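Local coordinates for protein ferredoxin-NADP reductase (Neisseria gonorrhoeae MIA_2011_03-10, PDB 5TR9) that binds FAD and, as a ferredoxin-NADP+ reductase, probably passes electrons between NADP(H) and ferredoxin through this flavin, at residues 79-84 against 91-96; 33-38 against 100-105. One frame throughout, in Å; residues are numbered along the deposited sequence. Where two conformers were deposited one is given.

Both contacts belong to the FAD-binding domain and reach the same antiparallel sheet through its neighbouring strands 76-82 and 32-38. Interaction 2 is the core contact: strands 32-38 and 101-105 meet through buried aliphatic and aromatic groups alone. Interaction 1 is partly buried. Its strand 76-82 packs apolar groups against helix 88-95 and grips the flavin with backbone polar atoms, while A94 marks the exposed side. An aromatic ring from each contact meets one from the other, linking the two clusters. Along the chain, interaction 1 lies inside the loop that interaction 2 closes, with its helix leading into strand 101-105.

Interaction 1. Residues 79-84 against 91-96; sequences YFAVLI and ALFAKM. With FAD (flavin-adenine dinucleotide), chain C.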
loop_
_atom_site.group_PDB
_atom_site.type_symbol
_atom_site.label_atom_id
_atom_site.label_comp_id
_atom_site.label_asym_id
_atom_site.label_seq_id
_atom_site.Cartn_x
_atom_site.Cartn_y
_atom_site.Cartn_z
ATOM N N TYR A 79 -0.590 -1.565 10.964
ATOM C CA TYR A 79 -1.468 -1.916 9.854
ATOM C C TYR A 79 -2.499 -0.813 9.660
ATOM O O TYR A 79 -2.778 -0.029 10.576
ATOM C CB TYR A 79 -2.170 -3.268 10.095
ATOM C CG TYR A 79 -1.181 -4.386 10.332
ATOM C CD1 TYR A 79 -0.602 -5.060 9.263
ATOM C CD2 TYR A 79 -0.779 -4.726 11.631
ATOM C CE1 TYR A 79 0.333 -6.071 9.475
ATOM C CE2 TYR A 79 0.156 -5.732 11.855
ATOM C CZ TYR A 79 0.708 -6.400 10.774
ATOM O OH TYR A 79 1.637 -7.394 11.018
ATOM N N PHE A 80 -3.025 -0.735 8.434
ATOM C CA PHE A 80 -4.065 0.216 8.036
ATOM C C PHE A 80 -5.255 -0.590 7.536
ATOM O O PHE A 80 -5.134 -1.314 6.544
ATOM C CB PHE A 80 -3.534 1.155 6.937
ATOM C CG PHE A 80 -4.591 1.993 6.246
ATOM C CD1 PHE A 80 -5.680 2.497 6.936
ATOM C CD2 PHE A 80 -4.448 2.324 4.894
ATOM C CE1 PHE A 80 -6.643 3.276 6.288
ATOM C CE2 PHE A 80 -5.386 3.124 4.249
ATOM C CZ PHE A 80 -6.484 3.596 4.939
ATOM N N ALA A 81 -6.397 -0.477 8.224
ATOM C CA ALA A 81 -7.587 -1.241 7.868
ATOM C C ALA A 81 -8.787 -0.341 7.609
ATOM O O ALA A 81 -9.030 0.633 8.335
ATOM C CB ALA A 81 -7.948 -2.255 8.971
ATOM N N VAL A 82 -9.534 -0.673 6.559
ATOM C CA VAL A 82 -10.828 -0.048 6.290
ATOM C C VAL A 82 -11.914 -0.940 6.877
ATOM O O VAL A 82 -11.959 -2.147 6.603
ATOM C CB VAL A 82 -11.049 0.178 4.783
ATOM C CG1 VAL A 82 -10.631 -1.020 4.007
ATOM C CG2 VAL A 82 -12.520 0.470 4.490
ATOM N N LEU A 83 -12.805 -0.347 7.679
ATOM C CA LEU A 83 -13.859 -1.140 8.308
ATOM C C LEU A 83 -15.015 -1.313 7.328
ATOM O O LEU A 83 -15.621 -0.331 6.878
ATOM C CB LEU A 83 -14.317 -0.495 9.617
ATOM C CG LEU A 83 -13.189 -0.321 10.636
ATOM C CD1 LEU A 83 -13.716 0.349 11.901
ATOM C CD2 LEU A 83 -12.502 -1.650 10.971
ATOM N N ILE A 84 -15.316 -2.565 6.989
ATOM C CA ILE A 84 -16.290 -2.898 5.956
ATOM C C ILE A 84 -17.619 -3.237 6.616
ATOM O O ILE A 84 -17.664 -4.036 7.564
ATOM C CB ILE A 84 -15.794 -4.076 5.095
ATOM C CG1 ILE A 84 -14.454 -3.745 4.427
ATOM C CG2 ILE A 84 -16.872 -4.486 4.076
ATOM C CD1 ILE A 84 -14.539 -2.590 3.450
ATOM N N ALA A 91 -15.808 -6.230 12.175
ATOM C CA ALA A 91 -16.541 -6.156 13.433
ATOM C C ALA A 91 -15.618 -6.406 14.614
ATOM O O ALA A 91 -15.780 -5.800 15.680
ATOM C CB ALA A 91 -17.683 -7.164 13.433
ATOM N N LEU A 92 -14.658 -7.315 14.454
ATOM C CA LEU A 92 -13.708 -7.548 15.537
ATOM C C LEU A 92 -12.758 -6.367 15.689
ATOM O O LEU A 92 -12.436 -5.969 16.814
ATOM C CB LEU A 92 -12.924 -8.840 15.287
ATOM C CG LEU A 92 -13.806 -10.083 15.198
ATOM C CD1 LEU A 92 -12.974 -11.273 14.751
ATOM C CD2 LEU A 92 -14.511 -10.374 16.528
ATOM N N PHE A 93 -12.275 -5.812 14.572
ATOM C CA PHE A 93 -11.403 -4.645 14.660
ATOM C C PHE A 93 -12.108 -3.491 15.360
ATOM O O PHE A 93 -11.483 -2.728 16.106
ATOM C CB PHE A 93 -10.960 -4.201 13.260
ATOM C CG PHE A 93 -9.870 -5.034 12.639
ATOM C CD1 PHE A 93 -9.164 -5.980 13.362
ATOM C CD2 PHE A 93 -9.521 -4.815 11.313
ATOM C CE1 PHE A 93 -8.138 -6.706 12.762
ATOM C CE2 PHE A 93 -8.508 -5.542 10.709
ATOM C CZ PHE A 93 -7.814 -6.480 11.427
ATOM N N ALA A 94 -13.421 -3.352 15.140
ATOM C CA ALA A 94 -14.156 -2.225 15.709
ATOM C C ALA A 94 -14.268 -2.315 17.225
ATOM O O ALA A 94 -14.473 -1.289 17.882
ATOM C CB ALA A 94 -15.552 -2.153 15.086
ATOM N N LYS A 95 -14.142 -3.517 17.787
ATOM C CA LYS A 95 -14.279 -3.748 19.221
ATOM C C LYS A 95 -12.952 -3.948 19.939
ATOM O O LYS A 95 -12.933 -3.914 21.175
ATOM C CB LYS A 95 -15.156 -4.978 19.477
ATOM N N MET A 96 -11.854 -4.155 19.215
ATOM C CA MET A 96 -10.608 -4.524 19.879
ATOM C C MET A 96 -9.969 -3.315 20.556
ATOM O O MET A 96 -10.194 -2.158 20.184
ATOM C CB MET A 96 -9.627 -5.145 18.884
ATOM C CG MET A 96 -8.998 -4.164 17.918
ATOM S SD MET A 96 -8.071 -5.045 16.650
ATOM C CE MET A 96 -7.514 -3.672 15.645
HETATM P PA FAD C . -14.346 -9.640 4.146
HETATM O O1A FAD C . -15.301 -10.770 4.353
HETATM O O2A FAD C . -12.872 -10.015 4.042
HETATM O O5B FAD C . -14.672 -8.831 2.850
HETATM C C5B FAD C . -16.014 -8.401 2.549
HETATM C C4B FAD C . -15.936 -7.537 1.315
HETATM O O4B FAD C . -15.352 -6.268 1.672
HETATM C C3B FAD C . -15.032 -8.068 0.212
HETATM O O3B FAD C . -15.710 -8.991 -0.634
HETATM C C2B FAD C . -14.661 -6.795 -0.550
HETATM O O2B FAD C . -15.685 -6.416 -1.465
HETATM C C1B FAD C . -14.621 -5.754 0.569
HETATM N N9A FAD C . -13.290 -5.407 1.046
HETATM C C8A FAD C . -12.452 -6.169 1.814
HETATM N N7A FAD C . -11.331 -5.565 2.137
HETATM C C5A FAD C . -11.455 -4.314 1.553
HETATM C C6A FAD C . -10.601 -3.197 1.524
HETATM N N6A FAD C . -9.402 -3.170 2.116
HETATM N N1A FAD C . -11.017 -2.106 0.840
HETATM C C2A FAD C . -12.217 -2.135 0.249
HETATM N N3A FAD C . -13.106 -3.132 0.206
HETATM C C4A FAD C . -12.664 -4.197 0.891
HETATM N N1 FAD C . -7.508 -4.809 3.981
HETATM C C2 FAD C . -7.147 -3.656 4.613
HETATM O O2 FAD C . -7.991 -2.943 5.178
HETATM N N3 FAD C . -5.813 -3.266 4.600
HETATM C C4 FAD C . -4.774 -3.951 3.988
HETATM O O4 FAD C . -3.621 -3.525 4.050
HETATM C C4X FAD C . -5.175 -5.174 3.335
HETATM N N5 FAD C . -4.250 -5.879 2.708
HETATM C C5X FAD C . -4.643 -7.049 2.086
HETATM C C6 FAD C . -3.677 -7.812 1.424
HETATM C C7 FAD C . -4.018 -8.995 0.780
HETATM C C7M FAD C . -2.951 -9.802 0.089
HETATM C C8 FAD C . -5.350 -9.440 0.806
HETATM C C8M FAD C . -5.743 -10.725 0.121
HETATM C C9 FAD C . -6.317 -8.677 1.460
HETATM C C9A FAD C . -5.976 -7.493 2.104
HETATM N N10 FAD C . -6.938 -6.674 2.743
HETATM C C10 FAD C . -6.564 -5.529 3.392
HETATM C "C1'" FAD C . -8.316 -7.132 2.926
HETATM C "C2'" FAD C . -8.454 -7.796 4.309
HETATM O "O2'" FAD C . -7.774 -9.052 4.361
HETATM C "C3'" FAD C . -9.921 -7.996 4.695
HETATM O "O3'" FAD C . -10.618 -8.608 3.615
HETATM C "C4'" FAD C . -10.602 -6.730 5.219
HETATM O "O4'" FAD C . -9.999 -6.365 6.463
HETATM C "C5'" FAD C . -12.093 -6.899 5.424
HETATM O "O5'" FAD C . -12.323 -8.051 6.259
HETATM P P FAD C . -13.795 -8.453 6.692
HETATM O O1P FAD C . -14.423 -7.325 7.500
HETATM O O2P FAD C . -13.724 -9.806 7.308
HETATM O O3P FAD C . -14.543 -8.543 5.273
#
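The carbonyl oxygen of F80 takes the flavin's N3 hydrogen in a bond of 2.8 Å, with an N-H...O angle of 156°. Two residues on, the V82 amide gives its hydrogen to FAD O2 at 3.1 Å, similarly angled, at 159°. This donor-acceptor pair reads the pyrimidine edge of the isoalloxazine much as a further strand would pair with the backbone, and together the two bonds should limit rotation of the flavin. I84 reaches the adenosine half instead: its CG2 lies 3.4 Å from the ribose O4B, and its CD1 comes up to C4A of the adenine.

The contact with residues 91-96 is apolar and has no hydrogen bond across it. A81 CB, on the small side chain between the two flavin-binding positions, comes obliquely to the F93 ring, 3.8 Å from CE2. L83 sends CD2 in near the plane of the same ring, where it meets F93 CB at 3.8 Å. Its other branch, CD1, rests more loosely on A94 CB at 4.4 Å, toward the exposed side. F93 carries CG anti to its carbonyl carbon (chi1 -78°), which brings the ring alongside A81 CB.

Strand 76-82 pairs with strand 32-38 in the antiparallel sheet: the backbones of Y79 and A81 bond to F35 and I33, while F80 and V82 turn theirs to the flavin. On the side of the strand that A81 CB faces, helix 88-95 places the F93 ring where it meets those of F35 and of Y66 in strand 60-67.

Interaction 2. Residues 33-38 against 100-105; sequences ITFAIS and DTILLD
I37 and I102 make the tight part of this contact, meeting branch to branch with I37 CG2 3.7 Å from I102 CG2. The two side chains cross at about a right angle, and I102 CG2 also comes within 4.1 Å of I37 CB, so one methyl sits against the branch point of its partner. I37 holds its CG1 between backbone N and carbonyl carbon (chi1 71°), turning CG2 to the side of the backbone N, where it meets both I102 and the neighbouring F35. That same methyl lies in the plane of the F35 ring, at its edge. I102 extends CG1 anti to its backbone N (chi1 -172°), and this carries CD1 up to F35.

Strands 32-38 and 101-105 are not partners in the sheet: strand 17-27 runs between them. Their short segments cross at -76° with axes 8.6 Å apart, and side chains meet across the inside of the curled antiparallel sheet, consistent with the six-stranded beta barrel of the ferredoxin reductase family's FAD-binding domain. I22 from the intervening strand and F55 from strand 50-57 also touch I102, while L53 touches both F35 and L104.

Away from the isoleucine pair the fit slackens. F35 CE2 approaches I102 CD1 obliquely at 4.3 Å, and I37 CD1 reaches only as near as 4.4 Å to L104 CD1. The four touching residues are all buried, whereas the polar ends are partly exposed: S38 OG is hydrogen-bonded to E20 and K21, D100 OD2 to the amide of Q97, and D105 OD1 to the amide of N107.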
loop_
_atom_site.group_PDB
_atom_site.type_symbol
_atom_site.label_atom_id
_atom_site.label_comp_id
_atom_site.label_asym_id
_atom_site.label_seq_id
_atom_site.Cartn_x
_atom_site.Cartn_y
_atom_site.Cartn_z
ATOM N N ILE A 33 -8.868 2.955 10.293
ATOM C CA ILE A 33 -8.022 2.849 11.480
ATOM C C ILE A 33 -6.607 2.477 11.079
ATOM O O ILE A 33 -6.373 1.781 10.083
ATOM C CB ILE A 33 -8.565 1.819 12.503
ATOM C CG1 ILE A 33 -8.594 0.415 11.887
ATOM C CG2 ILE A 33 -9.949 2.224 12.980
ATOM C CD1 ILE A 33 -8.871 -0.702 12.908
ATOM N N THR A 34 -5.649 2.936 11.881
ATOM C CA THR A 34 -4.359 2.266 11.960
ATOM C C THR A 34 -4.244 1.663 13.351
ATOM O O THR A 34 -4.892 2.122 14.301
ATOM C CB THR A 34 -3.172 3.202 11.665
ATOM O OG1 THR A 34 -3.213 4.367 12.504
ATOM C CG2 THR A 34 -3.197 3.635 10.198
ATOM N N PHE A 35 -3.469 0.590 13.455
ATOM C CA PHE A 35 -3.258 -0.026 14.755
ATOM C C PHE A 35 -1.899 -0.701 14.765
ATOM O O PHE A 35 -1.353 -1.046 13.714
ATOM C CB PHE A 35 -4.378 -1.026 15.125
ATOM C CG PHE A 35 -4.510 -2.209 14.184
ATOM C CD1 PHE A 35 -5.283 -2.118 13.028
ATOM C CD2 PHE A 35 -3.923 -3.436 14.498
ATOM C CE1 PHE A 35 -5.437 -3.212 12.176
ATOM C CE2 PHE A 35 -4.074 -4.542 13.651
ATOM C CZ PHE A 35 -4.834 -4.431 12.484
ATOM N N ALA A 36 -1.340 -0.844 15.962
ATOM C CA ALA A 36 -0.044 -1.476 16.143
ATOM C C ALA A 36 -0.203 -2.703 17.022
ATOM O O ALA A 36 -1.038 -2.727 17.939
ATOM C CB ALA A 36 0.957 -0.518 16.786
ATOM N N ILE A 37 0.621 -3.713 16.747
ATOM C CA ILE A 37 0.664 -4.925 17.551
ATOM C C ILE A 37 2.114 -5.201 17.929
ATOM O O ILE A 37 3.054 -4.697 17.305
ATOM C CB ILE A 37 0.054 -6.139 16.815
ATOM C CG1 ILE A 37 0.966 -6.595 15.668
ATOM C CG2 ILE A 37 -1.339 -5.810 16.254
ATOM C CD1 ILE A 37 0.458 -7.854 14.968
ATOM N N SER A 38 2.291 -5.999 18.980
ATOM C CA SER A 38 3.639 -6.398 19.367
ATOM C C SER A 38 4.271 -7.250 18.273
ATOM O O SER A 38 3.585 -7.973 17.534
ATOM C CB SER A 38 3.626 -7.151 20.703
ATOM O OG SER A 38 2.729 -8.252 20.694
ATOM N N ASP A 100 -5.688 -6.739 24.130
ATOM C CA ASP A 100 -6.348 -7.884 23.520
ATOM C C ASP A 100 -5.349 -8.726 22.730
ATOM O O ASP A 100 -4.358 -8.218 22.184
ATOM C CB ASP A 100 -7.468 -7.427 22.582
ATOM C CG ASP A 100 -8.681 -6.861 23.316
ATOM O OD1 ASP A 100 -8.771 -6.983 24.561
ATOM O OD2 ASP A 100 -9.562 -6.298 22.620
ATOM N N THR A 101 -5.630 -10.027 22.659
ATOM C CA THR A 101 -4.793 -10.962 21.917
ATOM C C THR A 101 -5.141 -10.924 20.436
ATOM O O THR A 101 -6.318 -10.974 20.062
ATOM C CB THR A 101 -4.979 -12.383 22.450
ATOM O OG1 THR A 101 -4.442 -12.478 23.775
ATOM C CG2 THR A 101 -4.278 -13.397 21.550
ATOM N N ILE A 102 -4.112 -10.855 19.595
ATOM C CA ILE A 102 -4.252 -11.005 18.156
ATOM C C ILE A 102 -3.178 -11.987 17.709
ATOM O O ILE A 102 -2.095 -12.054 18.299
ATOM C CB ILE A 102 -4.151 -9.642 17.423
ATOM C CG1 ILE A 102 -4.494 -9.783 15.930
ATOM C CG2 ILE A 102 -2.755 -9.010 17.597
ATOM C CD1 ILE A 102 -4.779 -8.442 15.244
ATOM N N LEU A 103 -3.503 -12.790 16.699
ATOM C CA LEU A 103 -2.619 -13.852 16.233
ATOM C C LEU A 103 -1.858 -13.378 15.003
ATOM O O LEU A 103 -2.437 -12.750 14.115
ATOM C CB LEU A 103 -3.414 -15.114 15.894
ATOM C CG LEU A 103 -4.414 -15.582 16.955
ATOM C CD1 LEU A 103 -5.044 -16.884 16.508
ATOM C CD2 LEU A 103 -3.726 -15.740 18.290
ATOM N N LEU A 104 -0.557 -13.684 14.961
ATOM C CA LEU A 104 0.325 -13.266 13.871
ATOM C C LEU A 104 0.934 -14.506 13.228
ATOM O O LEU A 104 1.742 -15.197 13.852
ATOM C CB LEU A 104 1.419 -12.331 14.391
ATOM C CG LEU A 104 2.495 -11.889 13.394
ATOM C CD1 LEU A 104 1.896 -11.048 12.276
ATOM C CD2 LEU A 104 3.578 -11.129 14.141
ATOM N N ASP A 105 0.553 -14.784 11.982
ATOM C CA ASP A 105 1.189 -15.868 11.239
ATOM C C ASP A 105 2.689 -15.613 11.169
ATOM O O ASP A 105 3.125 -14.473 10.994
ATOM C CB ASP A 105 0.583 -15.958 9.833
ATOM C CG ASP A 105 1.036 -17.181 9.069
ATOM O OD1 ASP A 105 2.235 -17.293 8.744
ATOM O OD2 ASP A 105 0.183 -18.055 8.797
#